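Side-chain contacts in 5-ketofructose reductase (Gluconobacter sp., PDB 7COK), which catalyses the reduction of 5-ketofructose, probably to fructose at the expense of NADPH, as a member of the shikimate dehydrogenase family: residues Ser48-Ala53 with Leu69-Ala74; Val222-Pro227 with Arg233-Ala238; Gly259-Ile262 with Arg266-Asp269; Arg87-Val92 with Ile139-Ala144. All coordinates share one frame; numbering follows the deposited sequence.

Contact 1 of 4, residues Ser48-Ala53 with Leu69-Ala74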
loop_
_atom_site.group_PDB
_atom_site.type_symbol
_atom_site.label_atom_id
_atom_site.label_comp_id
_atom_site.label_asym_id
_atom_site.label_seq_id
_atom_site.Cartn_x
_atom_site.Cartn_y
_atom_site.Cartn_z
ATOM N N SER A 48 14.124 -13.884 -0.004
ATOM C CA SER A 48 14.121 -14.134 -1.443
ATOM C C SER A 48 13.239 -13.161 -2.235
ATOM O O SER A 48 13.272 -13.161 -3.467
ATOM C CB SER A 48 13.721 -15.576 -1.764
ATOM O OG SER A 48 12.418 -15.843 -1.290
ATOM N N GLY A 49 12.411 -12.374 -1.536
ATOM C CA GLY A 49 11.540 -11.400 -2.173
ATOM C C GLY A 49 12.035 -9.972 -2.122
ATOM O O GLY A 49 11.430 -9.096 -2.726
ATOM N N LEU A 50 13.128 -9.725 -1.407
ATOM C CA LEU A 50 13.543 -8.330 -1.194
ATOM C C LEU A 50 13.856 -7.558 -2.461
ATOM O O LEU A 50 13.397 -6.430 -2.595
ATOM C CB LEU A 50 14.707 -8.220 -0.206
ATOM C CG LEU A 50 15.236 -6.816 0.120
ATOM C CD1 LEU A 50 14.189 -5.996 0.862
ATOM C CD2 LEU A 50 16.510 -6.887 0.950
ATOM N N ALA A 51 14.623 -8.150 -3.381
ATOM C CA ALA A 51 14.962 -7.493 -4.634
ATOM C C ALA A 51 13.713 -7.063 -5.414
ATOM O O ALA A 51 13.600 -5.913 -5.808
ATOM C CB ALA A 51 15.867 -8.384 -5.484
ATOM N N ASP A 52 12.746 -7.961 -5.529
ATOM C CA ASP A 52 11.506 -7.672 -6.250
ATOM C C ASP A 52 10.620 -6.685 -5.499
ATOM O O ASP A 52 9.890 -5.909 -6.131
ATOM C CB ASP A 52 10.736 -8.962 -6.545
ATOM C CG ASP A 52 11.344 -9.769 -7.684
ATOM O OD1 ASP A 52 12.285 -9.317 -8.353
ATOM O OD2 ASP A 52 10.840 -10.879 -7.914
ATOM N N ALA A 53 10.655 -6.710 -4.167
ATOM C CA ALA A 53 9.881 -5.741 -3.408
ATOM C C ALA A 53 10.414 -4.340 -3.606
ATOM O O ALA A 53 9.628 -3.391 -3.737
ATOM C CB ALA A 53 9.844 -6.092 -1.920
ATOM N N LEU A 69 14.455 -6.039 10.211
ATOM C CA LEU A 69 14.888 -7.440 10.182
ATOM C C LEU A 69 14.054 -8.249 9.183
ATOM O O LEU A 69 12.821 -8.143 9.198
ATOM C CB LEU A 69 14.743 -8.074 11.578
ATOM C CG LEU A 69 15.259 -9.502 11.827
ATOM C CD1 LEU A 69 16.757 -9.481 12.081
ATOM C CD2 LEU A 69 14.556 -10.156 13.004
ATOM N N PRO A 70 14.691 -9.036 8.312
ATOM C CA PRO A 70 16.139 -9.285 8.270
ATOM C C PRO A 70 16.811 -8.616 7.054
ATOM O O PRO A 70 17.769 -9.155 6.504
ATOM C CB PRO A 70 16.171 -10.814 8.113
ATOM C CG PRO A 70 14.987 -11.080 7.213
ATOM C CD PRO A 70 13.957 -10.004 7.488
ATOM N N HIS A 71 16.279 -7.466 6.620
ATOM C CA HIS A 71 16.705 -6.805 5.369
ATOM C C HIS A 71 17.721 -5.652 5.432
ATOM O O HIS A 71 18.192 -5.213 4.391
ATOM C CB HIS A 71 15.486 -6.328 4.578
ATOM C CG HIS A 71 14.453 -7.386 4.404
ATOM N ND1 HIS A 71 14.773 -8.662 3.995
ATOM C CD2 HIS A 71 13.104 -7.356 4.544
ATOM C CE1 HIS A 71 13.664 -9.377 3.910
ATOM N NE2 HIS A 71 12.644 -8.619 4.265
ATOM N N LYS A 72 18.119 -5.209 6.623
ATOM C CA LYS A 72 18.912 -3.968 6.740
ATOM C C LYS A 72 20.286 -3.984 6.086
ATOM O O LYS A 72 20.748 -2.955 5.628
ATOM C CB LYS A 72 19.062 -3.516 8.202
ATOM C CG LYS A 72 17.751 -3.144 8.870
ATOM C CD LYS A 72 17.997 -2.630 10.282
ATOM C CE LYS A 72 16.703 -2.263 10.990
ATOM N NZ LYS A 72 17.027 -1.888 12.392
ATOM N N VAL A 73 20.934 -5.148 6.065
ATOM C CA VAL A 73 22.238 -5.300 5.404
ATOM C C VAL A 73 22.029 -5.660 3.921
ATOM O O VAL A 73 22.645 -5.075 3.022
ATOM C CB VAL A 73 23.173 -6.285 6.168
ATOM C CG1 VAL A 73 24.489 -6.468 5.428
ATOM C CG2 VAL A 73 23.444 -5.739 7.561
ATOM N N ALA A 74 21.134 -6.605 3.674
ATOM C CA ALA A 74 20.901 -7.110 2.329
ATOM C C ALA A 74 20.421 -6.013 1.372
ATOM O O ALA A 74 20.774 -5.998 0.198
ATOM C CB ALA A 74 19.885 -8.237 2.389
#
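The imidazole of His71 lies between two aliphatic groups, Leu50 over one face and its own neighbour Pro70 over the other. Pro70 CD stands above the ring centre, 3.6 Å from the plane. On the opposite face Leu50 CD1 is displaced toward the rim, 4.1 Å from the centroid of the His71 ring and 22° off its normal, which makes a CH-pi contact; its closest ring atom is His71 CG at 3.8 Å. At the rim, His71 NE2 is hydrogen-bonded to the carbonyl of Val45, which helps set how the ring is turned. Leu50 reaches across with its side chain swung away from its own backbone N (chi1 -179°), and it slides past the histidine in the opposite direction. The second methyl, Leu50 CD2, rests on His71 CB at 3.8 Å and on Ala74 CB at 3.9 Å. The contact belongs to the substrate-binding domain of the shikimate dehydrogenase family: the first turn of helix 50-59 packs against the loop that follows strand 64-67, where a cis peptide precedes Pro70. Lys72, the next residue, takes no part and forms a salt bridge with Asp108, consistent with the lysine-aspartate pair of the family's active site. Phe14 of strand 9-15 touches both His71 and Ala53, and Ala59 of the second subunit packs on Asp52 and Ala53.

Contact 2 of 4, residues Val222-Pro227 with Arg233-Ala238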
loop_
_atom_site.group_PDB
_atom_site.type_symbol
_atom_site.label_atom_id
_atom_site.label_comp_id
_atom_site.label_asym_id
_atom_site.label_seq_id
_atom_site.Cartn_x
_atom_site.Cartn_y
_atom_site.Cartn_z
ATOM N N VAL A 222 20.821 10.397 31.009
ATOM C CA VAL A 222 20.623 8.947 30.987
ATOM C C VAL A 222 19.509 8.630 29.987
ATOM O O VAL A 222 18.404 9.155 30.080
ATOM C CB VAL A 222 20.293 8.397 32.393
ATOM C CG1 VAL A 222 20.214 6.892 32.355
ATOM C CG2 VAL A 222 21.329 8.811 33.425
ATOM N N ALA A 223 19.812 7.754 29.031
ATOM C CA ALA A 223 18.882 7.415 27.941
ATOM C C ALA A 223 18.709 5.902 27.852
ATOM O O ALA A 223 19.621 5.137 28.200
ATOM C CB ALA A 223 19.406 7.972 26.636
ATOM N N ASP A 224 17.568 5.488 27.347
ATOM C CA ASP A 224 17.261 4.083 27.176
ATOM C C ASP A 224 16.556 3.882 25.845
ATOM O O ASP A 224 15.569 4.535 25.551
ATOM C CB ASP A 224 16.362 3.614 28.318
ATOM C CG ASP A 224 16.328 2.109 28.474
ATOM O OD1 ASP A 224 16.649 1.338 27.537
ATOM O OD2 ASP A 224 15.991 1.669 29.572
ATOM N N VAL A 225 17.075 2.966 25.027
ATOM C CA VAL A 225 16.446 2.642 23.725
ATOM C C VAL A 225 15.136 1.850 23.828
ATOM O O VAL A 225 14.335 1.837 22.883
ATOM C CB VAL A 225 17.411 1.904 22.753
ATOM C CG1 VAL A 225 18.721 2.675 22.606
ATOM C CG2 VAL A 225 17.665 0.459 23.191
ATOM N N ILE A 226 14.924 1.179 24.963
ATOM C CA ILE A 226 13.699 0.400 25.160
ATOM C C ILE A 226 12.443 1.293 25.077
ATOM O O ILE A 226 12.351 2.275 25.786
ATOM C CB ILE A 226 13.778 -0.360 26.504
ATOM C CG1 ILE A 226 14.832 -1.487 26.419
ATOM C CG2 ILE A 226 12.405 -0.888 26.920
ATOM C CD1 ILE A 226 15.264 -2.038 27.767
ATOM N N PRO A 227 11.499 0.973 24.176
ATOM C CA PRO A 227 10.296 1.832 24.061
ATOM C C PRO A 227 9.101 1.393 24.899
ATOM O O PRO A 227 8.133 2.145 25.048
ATOM C CB PRO A 227 9.951 1.736 22.577
ATOM C CG PRO A 227 10.483 0.392 22.139
ATOM C CD PRO A 227 11.600 -0.005 23.069
ATOM N N ARG A 233 12.752 0.629 34.585
ATOM C CA ARG A 233 13.374 0.682 35.917
ATOM C C ARG A 233 14.653 1.529 35.913
ATOM O O ARG A 233 14.842 2.364 36.785
ATOM C CB ARG A 233 13.638 -0.730 36.450
ATOM C CG ARG A 233 14.350 -0.792 37.783
ATOM C CD ARG A 233 14.560 -2.228 38.233
ATOM N NE ARG A 233 15.532 -2.309 39.325
ATOM C CZ ARG A 233 16.319 -3.357 39.577
ATOM N NH1 ARG A 233 16.272 -4.448 38.819
ATOM N NH2 ARG A 233 17.164 -3.314 40.601
ATOM N N PHE A 234 15.523 1.279 34.936
ATOM C CA PHE A 234 16.745 2.032 34.711
ATOM C C PHE A 234 16.493 3.537 34.675
ATOM O O PHE A 234 17.119 4.275 35.430
ATOM C CB PHE A 234 17.381 1.507 33.420
ATOM C CG PHE A 234 18.630 2.207 33.009
ATOM C CD1 PHE A 234 19.785 2.141 33.797
ATOM C CD2 PHE A 234 18.678 2.886 31.798
ATOM C CE1 PHE A 234 20.950 2.771 33.385
ATOM C CE2 PHE A 234 19.844 3.528 31.379
ATOM C CZ PHE A 234 20.992 3.453 32.178
ATOM N N LEU A 235 15.557 3.989 33.826
ATOM C CA LEU A 235 15.226 5.421 33.801
ATOM C C LEU A 235 14.577 5.952 35.069
ATOM O O LEU A 235 14.870 7.087 35.468
ATOM C CB LEU A 235 14.383 5.763 32.581
ATOM C CG LEU A 235 15.113 5.603 31.231
ATOM C CD1 LEU A 235 14.188 6.165 30.168
ATOM C CD2 LEU A 235 16.499 6.236 31.124
ATOM N N LYS A 236 13.734 5.135 35.700
ATOM C CA LYS A 236 13.078 5.556 36.951
ATOM C C LYS A 236 14.090 5.733 38.064
ATOM O O LYS A 236 14.033 6.731 38.800
ATOM C CB LYS A 236 11.976 4.586 37.360
ATOM C CG LYS A 236 10.745 4.692 36.482
ATOM C CD LYS A 236 9.753 3.594 36.798
ATOM C CE LYS A 236 8.394 3.959 36.233
ATOM N NZ LYS A 236 7.362 2.976 36.646
ATOM N N ASP A 237 15.041 4.799 38.146
ATOM C CA ASP A 237 16.161 4.893 39.087
ATOM C C ASP A 237 17.020 6.131 38.830
ATOM O O ASP A 237 17.358 6.851 39.770
ATOM C CB ASP A 237 17.030 3.625 39.061
ATOM C CG ASP A 237 16.289 2.375 39.540
ATOM O OD1 ASP A 237 15.291 2.482 40.285
ATOM O OD2 ASP A 237 16.721 1.267 39.156
ATOM N N ALA A 238 17.351 6.395 37.558
ATOM C CA ALA A 238 18.134 7.575 37.187
ATOM C C ALA A 238 17.424 8.889 37.568
ATOM O O ALA A 238 18.037 9.782 38.170
ATOM C CB ALA A 238 18.446 7.537 35.692
#
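Val222 and Asp224 meet Phe234, Leu235 and Ala238 in a buried strand-to-helix contact within a beta-alpha-beta unit of the Rossmann-like domain. Strand 222-224 and helix 233-238 run nearly antiparallel, at 165°, with their axes 8.5 Å apart. Val222 fits among three helix residues: its CG1, placed opposite the backbone N by a chi1 of -175°, comes within 3.5 Å of Phe234 CE2, 3.8 Å of Ala238 CB and 4.0 Å of Leu235 CD2. The Phe234 ring turns its edge to the strand backbone, where Ala223 O lies in the ring plane, 3.6 Å from CE2 of Phe234. Asp224 OD2 is also near that edge, its carboxylate almost upright to the ring, at 84°. Leu235 CG packs on Asp224 CB at 3.7 Å. The buried carboxylate has several partners: OD1 accepts from Ile226 N, from above the carboxylate plane in an Asx turn, and is bonded to Asn196 ND2; OD2 is bonded to Thr232 OG1. Strand 221-224 is paired with strands 193-196 and 245-246; Phe234 of the helix reaches Leu194 and Asn196 in the former, Leu235 and Ala238 reach Thr245 in the latter, and Ala223 touches Met251 of helix 248-264.

Contact 3 of 4, residues Gly259-Ile262 with Arg266-Asp269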
loop_
_atom_site.group_PDB
_atom_site.type_symbol
_atom_site.label_atom_id
_atom_site.label_comp_id
_atom_site.label_asym_id
_atom_site.label_seq_id
_atom_site.Cartn_x
_atom_site.Cartn_y
_atom_site.Cartn_z
ATOM N N GLY A 259 12.338 9.999 9.305
ATOM C CA GLY A 259 12.068 9.211 8.098
ATOM C C GLY A 259 11.075 9.902 7.179
ATOM O O GLY A 259 11.290 9.985 5.973
ATOM N N VAL A 260 9.981 10.393 7.753
ATOM C CA VAL A 260 8.976 11.090 6.956
ATOM C C VAL A 260 9.496 12.432 6.439
ATOM O O VAL A 260 9.150 12.831 5.323
ATOM C CB VAL A 260 7.636 11.196 7.698
ATOM C CG1 VAL A 260 6.623 11.993 6.898
ATOM C CG2 VAL A 260 7.069 9.807 7.972
ATOM N N GLU A 261 10.341 13.110 7.221
ATOM C CA GLU A 261 11.045 14.283 6.695
ATOM C C GLU A 261 11.864 13.939 5.454
ATOM O O GLU A 261 11.813 14.671 4.468
ATOM C CB GLU A 261 11.909 14.965 7.755
ATOM C CG GLU A 261 11.123 15.706 8.819
ATOM C CD GLU A 261 12.004 16.213 9.950
ATOM O OE1 GLU A 261 13.149 15.722 10.148
ATOM O OE2 GLU A 261 11.539 17.122 10.663
ATOM N N ILE A 262 12.572 12.814 5.500
ATOM C CA ILE A 262 13.372 12.340 4.352
ATOM C C ILE A 262 12.466 12.032 3.167
ATOM O O ILE A 262 12.775 12.396 2.040
ATOM C CB ILE A 262 14.262 11.131 4.741
ATOM C CG1 ILE A 262 15.396 11.597 5.678
ATOM C CG2 ILE A 262 14.859 10.436 3.510
ATOM C CD1 ILE A 262 16.151 10.482 6.387
ATOM N N ARG A 266 7.895 16.779 5.177
ATOM C CA ARG A 266 6.966 17.212 6.225
ATOM C C ARG A 266 7.462 16.719 7.570
ATOM O O ARG A 266 8.000 15.593 7.654
ATOM C CB ARG A 266 5.550 16.663 6.010
ATOM C CG ARG A 266 4.617 17.552 5.237
ATOM C CD ARG A 266 4.468 16.969 3.856
ATOM N NE ARG A 266 3.771 17.892 2.972
ATOM C CZ ARG A 266 3.995 17.994 1.674
ATOM N NH1 ARG A 266 4.929 17.245 1.074
ATOM N NH2 ARG A 266 3.282 18.874 0.982
ATOM N N THR A 267 7.272 17.541 8.605
ATOM C CA THR A 267 7.590 17.180 9.988
ATOM C C THR A 267 6.268 16.821 10.668
ATOM O O THR A 267 5.425 17.710 10.918
ATOM C CB THR A 267 8.301 18.346 10.705
ATOM O OG1 THR A 267 9.555 18.591 10.053
ATOM C CG2 THR A 267 8.540 18.056 12.196
ATOM N N LEU A 268 6.055 15.528 10.918
ATOM C CA LEU A 268 4.828 15.070 11.590
ATOM C C LEU A 268 4.803 15.452 13.062
ATOM O O LEU A 268 5.832 15.791 13.649
ATOM C CB LEU A 268 4.594 13.563 11.398
ATOM C CG LEU A 268 4.575 13.077 9.940
ATOM C CD1 LEU A 268 4.408 11.562 9.935
ATOM C CD2 LEU A 268 3.555 13.793 9.057
ATOM N N ASP A 269 3.599 15.384 13.637
ATOM C CA ASP A 269 3.375 15.767 15.026
ATOM C C ASP A 269 3.843 14.645 15.964
ATOM O O ASP A 269 3.262 13.539 15.975
ATOM C CB ASP A 269 1.879 16.041 15.212
ATOM C CG ASP A 269 1.544 16.541 16.600
ATOM O OD1 ASP A 269 1.827 17.718 16.881
ATOM O OD2 ASP A 269 0.996 15.758 17.395
#
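Val260, Glu261 and Arg266 account for most of the surface buried where the end of helix 248-264 meets the loop that follows it. Val260 gives the apolar half: both methyls rest against Leu268 CD1, CG2 at 3.7 Å and CG1 at 3.8 Å from that atom, and the two side chains cross at about a right angle. Val27 and Tyr31 of helix 23-34 also touch Val260, and Tyr31 touches Leu268 as well. Glu261 supplies the polar half. Its chain runs extended past CG to bring OE2 to Thr267 OG1, 2.5 Å away, in a short hydrogen bond donated by the threonine. Arg266 contributes chiefly through its backbone: its O lies 3.3 Å from Glu261 CG and 3.5 Å from Glu261 CA, the second a CA-H...O contact. The guanidinium leads away, and its NH1 is bonded to Leu264 O, at the end of helix 248-264. Thr267 meets the anti lone pair of Glu261 OE2, on the side away from the other carboxylate oxygen. A hydroxyl donated to the carboxylate probably steadies the negative charge of this partly exposed glutamate, and the bond ties the loop back to the helix it has just left.

Contact 4 of 4, residues Arg87-Val92 with Ile139-Ala144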
loop_
_atom_site.group_PDB
_atom_site.type_symbol
_atom_site.label_atom_id
_atom_site.label_comp_id
_atom_site.label_asym_id
_atom_site.label_seq_id
_atom_site.Cartn_x
_atom_site.Cartn_y
_atom_site.Cartn_z
ATOM N N ARG A 87 26.661 4.259 5.381
ATOM C CA ARG A 87 27.909 3.684 4.849
ATOM C C ARG A 87 28.786 3.143 5.972
ATOM O O ARG A 87 29.275 2.021 5.897
ATOM C CB ARG A 87 28.692 4.703 3.999
ATOM C CG ARG A 87 29.901 4.086 3.296
ATOM C CD ARG A 87 30.752 5.105 2.555
ATOM N NE ARG A 87 32.065 5.221 3.200
ATOM C CZ ARG A 87 32.368 6.042 4.202
ATOM N NH1 ARG A 87 31.459 6.864 4.718
ATOM N NH2 ARG A 87 33.597 6.037 4.698
ATOM N N LEU A 88 28.971 3.940 7.018
ATOM C CA LEU A 88 29.811 3.513 8.122
ATOM C C LEU A 88 29.192 2.383 8.939
ATOM O O LEU A 88 29.882 1.443 9.334
ATOM C CB LEU A 88 30.126 4.685 9.046
ATOM C CG LEU A 88 31.118 5.780 8.622
ATOM C CD1 LEU A 88 32.224 5.272 7.709
ATOM C CD2 LEU A 88 30.428 6.971 8.026
ATOM N N ILE A 89 27.889 2.499 9.221
ATOM C CA ILE A 89 27.168 1.457 9.959
ATOM C C ILE A 89 27.116 0.156 9.158
ATOM O O ILE A 89 27.240 -0.933 9.716
ATOM C CB ILE A 89 25.763 1.935 10.366
ATOM C CG1 ILE A 89 25.871 3.092 11.355
ATOM C CG2 ILE A 89 24.971 0.801 11.024
ATOM C CD1 ILE A 89 24.601 3.900 11.514
ATOM N N GLY A 90 26.935 0.266 7.847
ATOM C CA GLY A 90 26.862 -0.909 6.991
ATOM C C GLY A 90 25.474 -1.494 6.941
ATOM O O GLY A 90 25.287 -2.679 6.652
ATOM N N ALA A 91 24.487 -0.640 7.196
ATOM C CA ALA A 91 23.105 -1.067 7.177
ATOM C C ALA A 91 22.213 0.138 6.885
ATOM O O ALA A 91 22.575 1.269 7.213
ATOM C CB ALA A 91 22.736 -1.722 8.503
ATOM N N VAL A 92 21.050 -0.138 6.292
ATOM C CA VAL A 92 20.057 0.859 5.913
ATOM C C VAL A 92 18.673 0.412 6.411
ATOM O O VAL A 92 18.259 -0.744 6.233
ATOM C CB VAL A 92 20.038 1.017 4.369
ATOM C CG1 VAL A 92 18.739 1.669 3.898
ATOM C CG2 VAL A 92 21.210 1.850 3.896
ATOM N N ILE A 139 24.026 4.138 17.145
ATOM C CA ILE A 139 24.099 5.222 18.129
ATOM C C ILE A 139 25.553 5.723 18.253
ATOM O O ILE A 139 25.796 6.916 18.231
ATOM C CB ILE A 139 23.506 4.811 19.499
ATOM C CG1 ILE A 139 21.987 4.773 19.370
ATOM C CG2 ILE A 139 23.871 5.811 20.596
ATOM C CD1 ILE A 139 21.305 4.014 20.494
ATOM N N ALA A 140 26.511 4.800 18.346
ATOM C CA ALA A 140 27.931 5.171 18.426
ATOM C C ALA A 140 28.379 5.973 17.190
ATOM O O ALA A 140 29.004 7.021 17.317
ATOM C CB ALA A 140 28.797 3.943 18.643
ATOM N N VAL A 141 27.985 5.509 16.000
ATOM C CA VAL A 141 28.349 6.233 14.773
ATOM C C VAL A 141 27.734 7.620 14.762
ATOM O O VAL A 141 28.431 8.580 14.450
ATOM C CB VAL A 141 27.997 5.438 13.502
ATOM C CG1 VAL A 141 28.158 6.289 12.225
ATOM C CG2 VAL A 141 28.902 4.215 13.405
ATOM N N GLU A 142 26.432 7.726 15.051
ATOM C CA GLU A 142 25.776 9.034 14.988
ATOM C C GLU A 142 26.371 10.033 15.989
ATOM O O GLU A 142 26.570 11.211 15.683
ATOM C CB GLU A 142 24.263 8.926 15.172
ATOM C CG GLU A 142 23.520 8.146 14.085
ATOM C CD GLU A 142 23.563 8.731 12.678
ATOM O OE1 GLU A 142 24.050 9.855 12.452
ATOM O OE2 GLU A 142 23.080 8.054 11.752
ATOM N N LEU A 143 26.701 9.568 17.174
ATOM C CA LEU A 143 27.348 10.422 18.165
ATOM C C LEU A 143 28.727 10.885 17.706
ATOM O O LEU A 143 29.076 12.065 17.860
ATOM C CB LEU A 143 27.462 9.662 19.490
ATOM C CG LEU A 143 26.254 9.622 20.422
ATOM C CD1 LEU A 143 26.479 8.477 21.371
ATOM C CD2 LEU A 143 26.157 10.918 21.205
ATOM N N ALA A 144 29.510 9.951 17.153
ATOM C CA ALA A 144 30.833 10.248 16.624
ATOM C C ALA A 144 30.768 11.267 15.497
ATOM O O ALA A 144 31.505 12.242 15.531
ATOM C CB ALA A 144 31.511 8.972 16.163
#
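Ile89 and Val141 form the centre of this small apolar contact between the substrate-binding domain and the Rossmann-like domain. Ile89 CG1 lies against the branch point of the valine, 3.8 Å from Val141 CB and equally far from Val141 CG2, and the two side chains pass at a slant. The isoleucine gets there through its torsion: with chi1 at -65°, CG1 lies beside the backbone N and extends toward helix 134-145. Leu88, one residue earlier, adds its CB at 4.1 Å from Val141 CG1. A looser approach, 4.4 Å, brings Ile89 CD1 near Glu142 OE2.

Polar groups flank this apolar patch. Glu142 bends toward helix 84-89, where its OE2 is hydrogen-bonded to Ser85 OG, and its OE1 forms a salt bridge with Lys110; the buried carboxylate thus has a partner for each oxygen. Arg137, one turn before Val141, holds the other end of the patch: its NE is hydrogen-bonded to Ile89 O, and its NH2 makes a weak bond to Leu88 O. These carbonyls lie at the last turn of helix 84-89, which Gly90 ends by taking a positive phi of 85°.

Helix 134-145 follows strand 126-130, in keeping with a Rossmann-type glycine-rich turn between them. Its Ile139 and Ala140 pack on Ile129 of that strand, Leu143 touches Phe112 and Leu116 of helix 110-117, and Val141 also meets Leu167 of helix 158-171, whose Lys171 touches Leu88.

Contact 4 stands between the two domains and touches both contact 1 and contact 2. Toward contact 1, in the substrate-binding domain, Lys72 O lies 2.9 Å from Val92 N in a probable backbone hydrogen bond, on the side of contact 1 where the family's active site probably lies. Toward contact 2, in the Rossmann-like domain, Val225 CG1 packs on Ile139 CD1 at 3.6 Å. Contacts 1 and 2 lie on opposite sides of the chain's centre, their own centres 32 Å apart. Contact 3 touches none of the others: its nearest atoms are about 9 Å from contact 4, 13 Å from contact 1 and 15 Å from contact 2.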